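Local atomic coordinates of carboxylesterase (Ferroplasma acidiphilum, PDB entry 3WJ2), a protein that probably hydrolyses carboxylic ester bonds as a carboxylesterase of the alpha/beta-hydrolase fold. Residues P29-D37 against F87-Y95; Y98-V108 against R294-P305. All blocks are in the same frame, centred on the assembly; numbering follows the deposited sequence.

Contact 1 comes first along the chain: helix 29-43 is joined through residues 29-37 to the loop 87-95, which follows strand 78-82. Contact 2 opens just beyond it, where helix 96-106 continues from that loop and packs through residues 98-108 on the C-terminal helix 291-303. The two are thus in series, their centres about 24 Å apart, each about 14 Å from the centre of the chain. Nothing but chain continuity links them, yet both belong to the connection between strands 78-82 and 109-113 of the central mixed sheet: contact 1 packs the later part of its loop against an N-terminal helix, contact 2 its helix against the last helix, at a subunit interface.

Contact 1: P29-D37 against F87-Y95; sequences PAMLRNFLD and FLFGNIETY
Arg-33 reaches from the helix to the backbone of Leu-88 and holds one carbonyl oxygen with two nitrogens. NE lies 2.7 Å from Leu-88 O, and Arg-33 NH2 is 3.0 Å from the same atom. The oxygen sits at the guanidinium edge, close to its plane, and the N-H...O angles of 147° and 134° reflect the sharing of one acceptor. A bend at chi3 (-63°) turns the guanidinium back onto this carbonyl. An alanine here removes both nitrogens, which would probably leave Leu-88 O without these partners, Glu-120 without its mate and the loop less firmly tied to the helix.

One turn on, Leu-36 lays CD1 over the face of Phe-89, 3.6 Å from the ring centroid and close to the ring normal, a CH-pi contact. Asp-37 OD1 approaches the edge of the same ring and accepts from Gly-90 N at 2.9 Å on the syn side of the carboxylate. Its other oxygen, OD2, takes a hydrogen bond of 2.6 Å from a water that also donates to Gly-90 O, so the carboxylate engages both backbone polar atoms of this glycine, one directly and one through solvent. Thr-94 CG2 packs on Asp-37 CB at 3.8 Å.

In the second shell, Glu-120 forms a salt bridge with Arg-33 NH2. Tyr-212 of helix 207-217 packs on Pro-29, Leu-32 and Leu-88. Beyond Gly-90 the loop folds on itself: Thr-94 N donates to Asn-91 OD1 at 2.8 Å, and Asn-91 N to Thr-94 OG1. The first bond is an Asx motif, and the two together have the reciprocal pattern of a capping box, set in the loop that leads from strand 78-82 of the alpha/beta-hydrolase sheet into helix 96-106.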
loop_
_atom_site.group_PDB
_atom_site.type_symbol
_atom_site.label_atom_id
_atom_site.label_comp_id
_atom_site.label_asym_id
_atom_site.label_seq_id
_atom_site.Cartn_x
_atom_site.Cartn_y
_atom_site.Cartn_z
ATOM N N PRO B 29 0.309 15.186 32.634
ATOM C CA PRO B 29 -0.553 15.841 31.616
ATOM C C PRO B 29 -0.714 17.340 31.730
ATOM O O PRO B 29 -0.707 18.017 30.687
ATOM C CB PRO B 29 -1.913 15.156 31.778
ATOM C CG PRO B 29 -1.680 14.049 32.758
ATOM C CD PRO B 29 -0.294 13.978 33.222
ATOM N N ALA B 30 -0.911 17.897 32.924
ATOM C CA ALA B 30 -1.104 19.356 33.003
ATOM C C ALA B 30 0.171 20.123 32.532
ATOM O O ALA B 30 0.096 21.176 31.891
ATOM C CB ALA B 30 -1.462 19.780 34.438
ATOM N N MET B 31 1.341 19.552 32.823
ATOM C CA MET B 31 2.583 20.211 32.316
ATOM C C MET B 31 2.714 20.131 30.827
ATOM O O MET B 31 3.075 21.089 30.157
ATOM C CB MET B 31 3.786 19.477 32.951
ATOM C CG MET B 31 3.816 19.692 34.420
ATOM S SD MET B 31 4.818 21.206 34.586
ATOM C CE MET B 31 6.356 20.321 34.305
ATOM N N LEU B 32 2.330 18.964 30.268
ATOM C CA LEU B 32 2.387 18.804 28.827
ATOM C C LEU B 32 1.418 19.737 28.111
ATOM O O LEU B 32 1.741 20.289 27.095
ATOM C CB LEU B 32 2.097 17.351 28.461
ATOM C CG LEU B 32 2.035 17.006 26.997
ATOM C CD1 LEU B 32 3.470 17.113 26.376
ATOM C CD2 LEU B 32 1.552 15.605 26.920
ATOM N N ARG B 33 0.235 19.910 28.662
ATOM C CA ARG B 33 -0.769 20.810 28.105
ATOM C C ARG B 33 -0.216 22.226 28.055
ATOM O O ARG B 33 -0.318 22.905 27.074
ATOM C CB ARG B 33 -2.012 20.762 28.994
ATOM C CG ARG B 33 -3.159 21.768 28.593
ATOM C CD ARG B 33 -4.313 21.720 29.539
ATOM N NE ARG B 33 -4.917 20.384 29.483
ATOM C CZ ARG B 33 -5.095 19.584 30.521
ATOM N NH1 ARG B 33 -4.753 19.966 31.794
ATOM N NH2 ARG B 33 -5.616 18.352 30.355
ATOM N N ASN B 34 0.347 22.672 29.185
ATOM C CA ASN B 34 0.967 23.978 29.206
ATOM C C ASN B 34 2.070 24.105 28.132
ATOM O O ASN B 34 2.101 25.087 27.389
ATOM C CB ASN B 34 1.575 24.178 30.602
ATOM C CG ASN B 34 2.627 25.276 30.618
ATOM O OD1 ASN B 34 3.871 25.052 30.481
ATOM N ND2 ASN B 34 2.131 26.469 30.685
ATOM N N PHE B 35 2.950 23.114 28.048
ATOM C CA PHE B 35 3.991 23.167 27.067
ATOM C C PHE B 35 3.443 23.271 25.662
ATOM O O PHE B 35 3.833 24.098 24.894
ATOM C CB PHE B 35 4.910 21.955 27.188
ATOM C CG PHE B 35 5.977 21.922 26.131
ATOM C CD1 PHE B 35 7.054 22.859 26.160
ATOM C CD2 PHE B 35 5.950 20.961 25.120
ATOM C CE1 PHE B 35 8.029 22.825 25.196
ATOM C CE2 PHE B 35 6.946 20.932 24.124
ATOM C CZ PHE B 35 7.994 21.847 24.178
ATOM N N LEU B 36 2.501 22.397 25.326
ATOM C CA LEU B 36 2.080 22.373 23.962
ATOM C C LEU B 36 1.195 23.592 23.627
ATOM O O LEU B 36 1.338 24.160 22.499
ATOM C CB LEU B 36 1.356 21.037 23.686
ATOM C CG LEU B 36 2.232 19.775 23.810
ATOM C CD1 LEU B 36 1.260 18.515 23.708
ATOM C CD2 LEU B 36 3.265 19.763 22.670
ATOM N N ASP B 37 0.343 24.050 24.564
ATOM C CA ASP B 37 -0.525 25.164 24.200
ATOM C C ASP B 37 0.309 26.470 24.122
ATOM O O ASP B 37 0.101 27.260 23.221
ATOM C CB ASP B 37 -1.655 25.401 25.193
ATOM C CG ASP B 37 -2.742 24.276 25.181
ATOM O OD1 ASP B 37 -2.714 23.522 24.196
ATOM O OD2 ASP B 37 -3.503 24.252 26.203
ATOM N N PHE B 87 -7.466 14.996 23.043
ATOM C CA PHE B 87 -8.395 15.013 24.189
ATOM C C PHE B 87 -7.767 15.675 25.411
ATOM O O PHE B 87 -8.435 15.812 26.476
ATOM C CB PHE B 87 -9.089 13.656 24.532
ATOM C CG PHE B 87 -9.758 13.029 23.366
ATOM C CD1 PHE B 87 -11.021 13.430 22.985
ATOM C CD2 PHE B 87 -9.100 11.974 22.706
ATOM C CE1 PHE B 87 -11.615 12.711 21.845
ATOM C CE2 PHE B 87 -9.659 11.279 21.641
ATOM C CZ PHE B 87 -10.924 11.727 21.198
ATOM N N LEU B 88 -6.503 16.115 25.220
ATOM C CA LEU B 88 -5.700 16.513 26.403
ATOM C C LEU B 88 -5.358 17.984 26.332
ATOM O O LEU B 88 -5.309 18.626 27.409
ATOM C CB LEU B 88 -4.437 15.630 26.518
ATOM C CG LEU B 88 -3.622 15.742 27.819
ATOM C CD1 LEU B 88 -2.994 14.387 28.040
ATOM C CD2 LEU B 88 -2.608 16.800 27.405
ATOM N N PHE B 89 -5.060 18.470 25.147
ATOM C CA PHE B 89 -4.637 19.866 24.973
ATOM C C PHE B 89 -5.421 20.580 23.910
ATOM O O PHE B 89 -6.385 20.067 23.305
ATOM C CB PHE B 89 -3.065 19.952 24.811
ATOM C CG PHE B 89 -2.556 19.420 23.503
ATOM C CD1 PHE B 89 -2.232 20.292 22.458
ATOM C CD2 PHE B 89 -2.347 18.080 23.322
ATOM C CE1 PHE B 89 -1.714 19.833 21.202
ATOM C CE2 PHE B 89 -1.881 17.583 22.116
ATOM C CZ PHE B 89 -1.590 18.420 21.036
ATOM N N GLY B 90 -5.002 21.789 23.570
ATOM C CA GLY B 90 -5.663 22.700 22.654
ATOM C C GLY B 90 -6.778 23.489 23.368
ATOM O O GLY B 90 -7.316 23.029 24.364
ATOM N N ASN B 91 -7.125 24.638 22.798
ATOM C CA ASN B 91 -8.187 25.502 23.326
ATOM C C ASN B 91 -8.525 26.559 22.285
ATOM O O ASN B 91 -8.039 26.574 21.140
ATOM C CB ASN B 91 -7.770 26.100 24.714
ATOM C CG ASN B 91 -6.535 26.942 24.620
ATOM O OD1 ASN B 91 -6.361 27.751 23.708
ATOM N ND2 ASN B 91 -5.640 26.729 25.578
ATOM N N ILE B 92 -9.504 27.400 22.620
ATOM C CA ILE B 92 -9.939 28.375 21.713
ATOM C C ILE B 92 -8.783 29.286 21.242
ATOM O O ILE B 92 -8.700 29.629 20.090
ATOM C CB ILE B 92 -11.095 29.194 22.355
ATOM C CG1 ILE B 92 -12.391 28.419 22.219
ATOM C CG2 ILE B 92 -11.267 30.478 21.596
ATOM C CD1 ILE B 92 -13.550 28.917 23.110
ATOM N N GLU B 93 -7.928 29.687 22.172
ATOM C CA GLU B 93 -6.856 30.570 21.790
ATOM C C GLU B 93 -5.866 29.892 20.890
ATOM O O GLU B 93 -5.483 30.555 19.902
ATOM C CB GLU B 93 -6.093 31.171 23.009
ATOM C CG GLU B 93 -7.032 32.008 23.955
ATOM C CD GLU B 93 -7.815 33.147 23.295
ATOM O OE1 GLU B 93 -7.463 33.657 22.217
ATOM O OE2 GLU B 93 -8.885 33.485 23.862
ATOM N N THR B 94 -5.550 28.594 21.124
ATOM C CA THR B 94 -4.517 28.025 20.254
ATOM C C THR B 94 -5.094 27.764 18.827
ATOM O O THR B 94 -4.342 27.663 17.842
ATOM C CB THR B 94 -3.883 26.786 20.775
ATOM O OG1 THR B 94 -4.865 25.708 20.851
ATOM C CG2 THR B 94 -3.360 26.939 22.193
ATOM N N TYR B 95 -6.436 27.597 18.764
ATOM C CA TYR B 95 -7.090 27.410 17.495
ATOM C C TYR B 95 -7.545 28.693 16.858
ATOM O O TYR B 95 -8.143 28.614 15.823
ATOM C CB TYR B 95 -8.347 26.378 17.677
ATOM C CG TYR B 95 -7.777 24.950 17.501
ATOM C CD1 TYR B 95 -6.942 24.400 18.444
ATOM C CD2 TYR B 95 -8.143 24.200 16.338
ATOM C CE1 TYR B 95 -6.369 23.046 18.249
ATOM C CE2 TYR B 95 -7.607 22.927 16.209
ATOM C CZ TYR B 95 -6.734 22.394 17.090
ATOM O OH TYR B 95 -6.201 21.148 16.898
HETATM O O HOH W 1 -5.693 22.971 26.632
#

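Contact 2: Y98-V108 against R294-P305; sequences YCRFLAKESGV and RNIVKMVARIIP
Phe-101 lays CE1 against one face of the Arg-294 guanidinium, 3.5 Å from Arg-294 NH2, with the two planes steeply inclined. This is a helix-helix packing of the alpha/beta-hydrolase fold: the axes of helices 98-106 and 294-303 approach to 8.1 Å and cross at -53°. Phe-101 has CG anti to the backbone N (chi1 -176°), which carries the ring in among Arg-294, Val-297 and Lys-298, with Val-297 CG1 at its edge, 3.7 Å from Phe-101 CE2. Phe-287 stacks on the same ring from outside the two segments.

Further along, the backbones come nearest at two small residues, Ser-106 and Ala-301, whose CA atoms are 4.6 Å apart. Ser-106 CA makes a CA-H...O contact with Ala-301 O, and Ala-301 CB meets Glu-105 CB at 3.7 Å. Leu-102 CD2 adds to the apolar layer on Val-297 CG1, while Val-108 CG1 packs against Pro-305 CB. Val-300 and Ile-304 touch Val-181 of strand 180-183, and the same C-terminal stretch also contacts a second subunit.

Asp-306 of that subunit forms salt bridges with Lys-298 NZ and Arg-302 NH2, giving Arg-302 an acid in each chain. The acid within this chain is Glu-105: its OE1 takes both Arg-302 NE, at 2.9 Å, and Arg-302 NH2, at 2.7 Å, with carboxylate and guanidinium planes only 26° apart.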
loop_
_atom_site.group_PDB
_atom_site.type_symbol
_atom_site.label_atom_id
_atom_site.label_comp_id
_atom_site.label_asym_id
_atom_site.label_seq_id
_atom_site.Cartn_x
_atom_site.Cartn_y
_atom_site.Cartn_z
ATOM N N TYR B 98 -6.587 29.404 13.155
ATOM C CA TYR B 98 -7.174 28.429 12.244
ATOM C C TYR B 98 -8.701 28.628 12.072
ATOM O O TYR B 98 -9.240 28.624 10.975
ATOM C CB TYR B 98 -6.860 27.058 12.796
ATOM C CG TYR B 98 -7.589 25.901 12.074
ATOM C CD1 TYR B 98 -7.070 25.361 10.903
ATOM C CD2 TYR B 98 -8.601 25.312 12.785
ATOM C CE1 TYR B 98 -7.809 24.279 10.279
ATOM C CE2 TYR B 98 -9.276 24.267 12.223
ATOM C CZ TYR B 98 -8.820 23.769 11.065
ATOM O OH TYR B 98 -9.413 22.653 10.465
ATOM N N CYS B 99 -9.428 28.858 13.185
ATOM C CA CYS B 99 -10.838 29.104 13.095
ATOM C C CYS B 99 -11.217 30.351 12.311
ATOM O O CYS B 99 -12.137 30.377 11.562
ATOM C CB CYS B 99 -11.462 29.100 14.476
ATOM S SG CYS B 99 -11.603 27.356 15.099
ATOM N N ARG B 100 -10.414 31.412 12.539
ATOM C CA ARG B 100 -10.532 32.573 11.654
ATOM C C ARG B 100 -10.401 32.253 10.154
ATOM O O ARG B 100 -11.223 32.689 9.377
ATOM C CB ARG B 100 -9.470 33.618 12.046
ATOM C CG ARG B 100 -9.814 34.354 13.398
ATOM C CD ARG B 100 -8.532 35.055 13.735
ATOM N NE ARG B 100 -8.700 35.933 14.900
ATOM C CZ ARG B 100 -9.013 37.235 14.843
ATOM N NH1 ARG B 100 -9.222 37.895 13.690
ATOM N NH2 ARG B 100 -9.147 37.895 16.006
ATOM N N PHE B 101 -9.397 31.440 9.801
ATOM C CA PHE B 101 -9.241 31.034 8.436
ATOM C C PHE B 101 -10.397 30.208 7.918
ATOM O O PHE B 101 -10.868 30.446 6.830
ATOM C CB PHE B 101 -7.905 30.261 8.340
ATOM C CG PHE B 101 -7.556 29.835 6.918
ATOM C CD1 PHE B 101 -7.136 30.803 5.981
ATOM C CD2 PHE B 101 -7.647 28.516 6.501
ATOM C CE1 PHE B 101 -6.767 30.450 4.703
ATOM C CE2 PHE B 101 -7.317 28.165 5.181
ATOM C CZ PHE B 101 -6.864 29.139 4.290
ATOM N N LEU B 102 -10.884 29.265 8.733
ATOM C CA LEU B 102 -12.098 28.611 8.279
ATOM C C LEU B 102 -13.255 29.525 8.089
ATOM O O LEU B 102 -14.029 29.294 7.202
ATOM C CB LEU B 102 -12.545 27.570 9.309
ATOM C CG LEU B 102 -11.615 26.390 9.546
ATOM C CD1 LEU B 102 -12.281 25.403 10.650
ATOM C CD2 LEU B 102 -11.334 25.591 8.297
ATOM N N ALA B 103 -13.465 30.501 8.981
ATOM C CA ALA B 103 -14.528 31.439 8.767
ATOM C C ALA B 103 -14.395 32.293 7.497
ATOM O O ALA B 103 -15.367 32.444 6.793
ATOM C CB ALA B 103 -14.632 32.317 10.043
ATOM N N LYS B 104 -13.154 32.718 7.234
ATOM C CA LYS B 104 -12.900 33.578 6.076
ATOM C C LYS B 104 -13.157 32.769 4.779
ATOM O O LYS B 104 -13.867 33.203 3.868
ATOM C CB LYS B 104 -11.526 34.143 6.136
ATOM C CG LYS B 104 -11.240 35.131 4.968
ATOM C CD LYS B 104 -10.692 36.548 5.438
ATOM C CE LYS B 104 -11.696 37.728 5.332
ATOM N NZ LYS B 104 -11.217 38.957 6.025
ATOM N N GLU B 105 -12.656 31.523 4.750
ATOM C CA GLU B 105 -12.795 30.743 3.540
ATOM C C GLU B 105 -14.172 30.104 3.276
ATOM O O GLU B 105 -14.581 29.903 2.126
ATOM C CB GLU B 105 -11.726 29.634 3.555
ATOM C CG GLU B 105 -10.275 30.172 3.545
ATOM C CD GLU B 105 -9.934 30.962 2.289
ATOM O OE1 GLU B 105 -10.581 30.762 1.244
ATOM O OE2 GLU B 105 -9.090 31.914 2.408
ATOM N N SER B 106 -14.933 29.767 4.356
ATOM C CA SER B 106 -16.216 29.190 4.198
ATOM C C SER B 106 -17.326 30.221 4.037
ATOM O O SER B 106 -18.321 29.919 3.467
ATOM C CB SER B 106 -16.616 28.273 5.404
ATOM O OG SER B 106 -16.700 29.062 6.620
ATOM N N GLY B 107 -17.121 31.394 4.657
ATOM C CA GLY B 107 -18.273 32.324 4.616
ATOM C C GLY B 107 -19.419 31.992 5.517
ATOM O O GLY B 107 -20.486 32.559 5.370
ATOM N N VAL B 108 -19.242 31.058 6.435
ATOM C CA VAL B 108 -20.345 30.689 7.363
ATOM C C VAL B 108 -19.906 30.964 8.770
ATOM O O VAL B 108 -18.704 31.230 9.013
ATOM C CB VAL B 108 -20.895 29.248 7.200
ATOM C CG1 VAL B 108 -21.296 28.919 5.715
ATOM C CG2 VAL B 108 -19.903 28.204 7.741
ATOM N N ARG B 294 -2.727 24.312 3.329
ATOM C CA ARG B 294 -3.638 25.439 3.147
ATOM C C ARG B 294 -4.658 25.235 2.037
ATOM O O ARG B 294 -5.847 25.573 2.203
ATOM C CB ARG B 294 -2.766 26.714 2.844
ATOM C CG ARG B 294 -3.583 27.976 2.877
ATOM C CD ARG B 294 -2.488 29.103 2.582
ATOM N NE ARG B 294 -3.162 30.359 2.931
ATOM C CZ ARG B 294 -3.022 31.004 4.106
ATOM N NH1 ARG B 294 -2.171 30.610 5.059
ATOM N NH2 ARG B 294 -3.702 32.117 4.293
ATOM N N ASN B 295 -4.249 24.754 0.861
ATOM C CA ASN B 295 -5.153 24.540 -0.253
ATOM C C ASN B 295 -6.182 23.405 0.107
ATOM O O ASN B 295 -7.331 23.546 -0.305
ATOM C CB ASN B 295 -4.397 24.158 -1.472
ATOM C CG ASN B 295 -3.793 25.356 -2.126
ATOM O OD1 ASN B 295 -2.595 25.317 -2.507
ATOM N ND2 ASN B 295 -4.548 26.398 -2.242
ATOM N N ILE B 296 -5.771 22.377 0.806
ATOM C CA ILE B 296 -6.767 21.293 1.218
ATOM C C ILE B 296 -7.789 21.884 2.137
ATOM O O ILE B 296 -9.016 21.619 1.963
ATOM C CB ILE B 296 -6.013 20.074 1.795
ATOM C CG1 ILE B 296 -5.305 19.393 0.654
ATOM C CG2 ILE B 296 -6.962 19.100 2.613
ATOM C CD1 ILE B 296 -4.231 18.399 1.197
ATOM N N VAL B 297 -7.350 22.679 3.131
ATOM C CA VAL B 297 -8.323 23.302 4.016
ATOM C C VAL B 297 -9.240 24.257 3.227
ATOM O O VAL B 297 -10.441 24.292 3.449
ATOM C CB VAL B 297 -7.598 24.071 5.164
ATOM C CG1 VAL B 297 -8.688 24.863 6.009
ATOM C CG2 VAL B 297 -6.797 23.147 6.021
ATOM N N LYS B 298 -8.693 25.110 2.322
ATOM C CA LYS B 298 -9.536 25.974 1.481
ATOM C C LYS B 298 -10.581 25.201 0.643
ATOM O O LYS B 298 -11.748 25.588 0.512
ATOM C CB LYS B 298 -8.640 26.756 0.484
ATOM C CG LYS B 298 -7.965 27.877 1.103
ATOM C CD LYS B 298 -6.915 28.549 0.090
ATOM C CE LYS B 298 -7.507 29.070 -1.085
ATOM N NZ LYS B 298 -6.385 29.957 -1.597
ATOM N N MET B 299 -10.143 24.027 0.091
ATOM C CA MET B 299 -10.993 23.146 -0.740
ATOM C C MET B 299 -12.224 22.770 0.142
ATOM O O MET B 299 -13.362 22.874 -0.314
ATOM C CB MET B 299 -10.222 21.864 -1.163
ATOM C CG MET B 299 -9.480 22.120 -2.371
ATOM S SD MET B 299 -8.540 20.450 -2.514
ATOM C CE MET B 299 -8.461 21.003 -4.093
ATOM N N VAL B 300 -11.979 22.278 1.305
ATOM C CA VAL B 300 -13.053 21.816 2.195
ATOM C C VAL B 300 -13.924 22.987 2.607
ATOM O O VAL B 300 -15.155 22.937 2.504
ATOM C CB VAL B 300 -12.456 21.089 3.392
ATOM C CG1 VAL B 300 -13.565 20.787 4.382
ATOM C CG2 VAL B 300 -11.798 19.747 2.899
ATOM N N ALA B 301 -13.261 24.066 3.076
ATOM C CA ALA B 301 -14.035 25.161 3.613
ATOM C C ALA B 301 -14.948 25.750 2.566
ATOM O O ALA B 301 -16.026 26.186 2.944
ATOM C CB ALA B 301 -13.002 26.257 4.150
ATOM N N ARG B 302 -14.508 25.806 1.288
ATOM C CA ARG B 302 -15.296 26.350 0.249
ATOM C C ARG B 302 -16.457 25.534 -0.245
ATOM O O ARG B 302 -17.333 26.107 -0.914
ATOM C CB ARG B 302 -14.391 26.887 -0.904
ATOM C CG ARG B 302 -13.497 27.988 -0.441
ATOM C CD ARG B 302 -12.552 28.421 -1.625
ATOM N NE ARG B 302 -11.665 29.482 -1.092
ATOM C CZ ARG B 302 -10.846 30.174 -1.876
ATOM N NH1 ARG B 302 -10.774 29.870 -3.171
ATOM N NH2 ARG B 302 -10.105 31.159 -1.385
ATOM N N ILE B 303 -16.533 24.246 0.141
ATOM C CA ILE B 303 -17.716 23.438 -0.223
ATOM C C ILE B 303 -18.640 23.325 0.997
ATOM O O ILE B 303 -19.761 22.964 0.790
ATOM C CB ILE B 303 -17.417 22.067 -0.852
ATOM C CG1 ILE B 303 -16.603 21.075 0.058
ATOM C CG2 ILE B 303 -16.615 22.350 -2.182
ATOM C CD1 ILE B 303 -16.779 19.611 -0.454
ATOM N N ILE B 304 -18.157 23.628 2.206
ATOM C CA ILE B 304 -19.052 23.581 3.389
ATOM C C ILE B 304 -20.417 24.340 3.216
ATOM O O ILE B 304 -21.467 23.750 3.555
ATOM C CB ILE B 304 -18.337 24.036 4.626
ATOM C CG1 ILE B 304 -17.357 22.961 5.138
ATOM C CG2 ILE B 304 -19.356 24.432 5.755
ATOM C CD1 ILE B 304 -16.445 23.453 6.274
ATOM N N PRO B 305 -20.402 25.553 2.647
ATOM C CA PRO B 305 -21.653 26.279 2.562
ATOM C C PRO B 305 -22.710 25.549 1.759
ATOM O O PRO B 305 -23.918 25.739 2.088
ATOM C CB PRO B 305 -21.241 27.672 1.973
ATOM C CG PRO B 305 -19.922 27.513 1.467
ATOM C CD PRO B 305 -19.250 26.357 2.173
#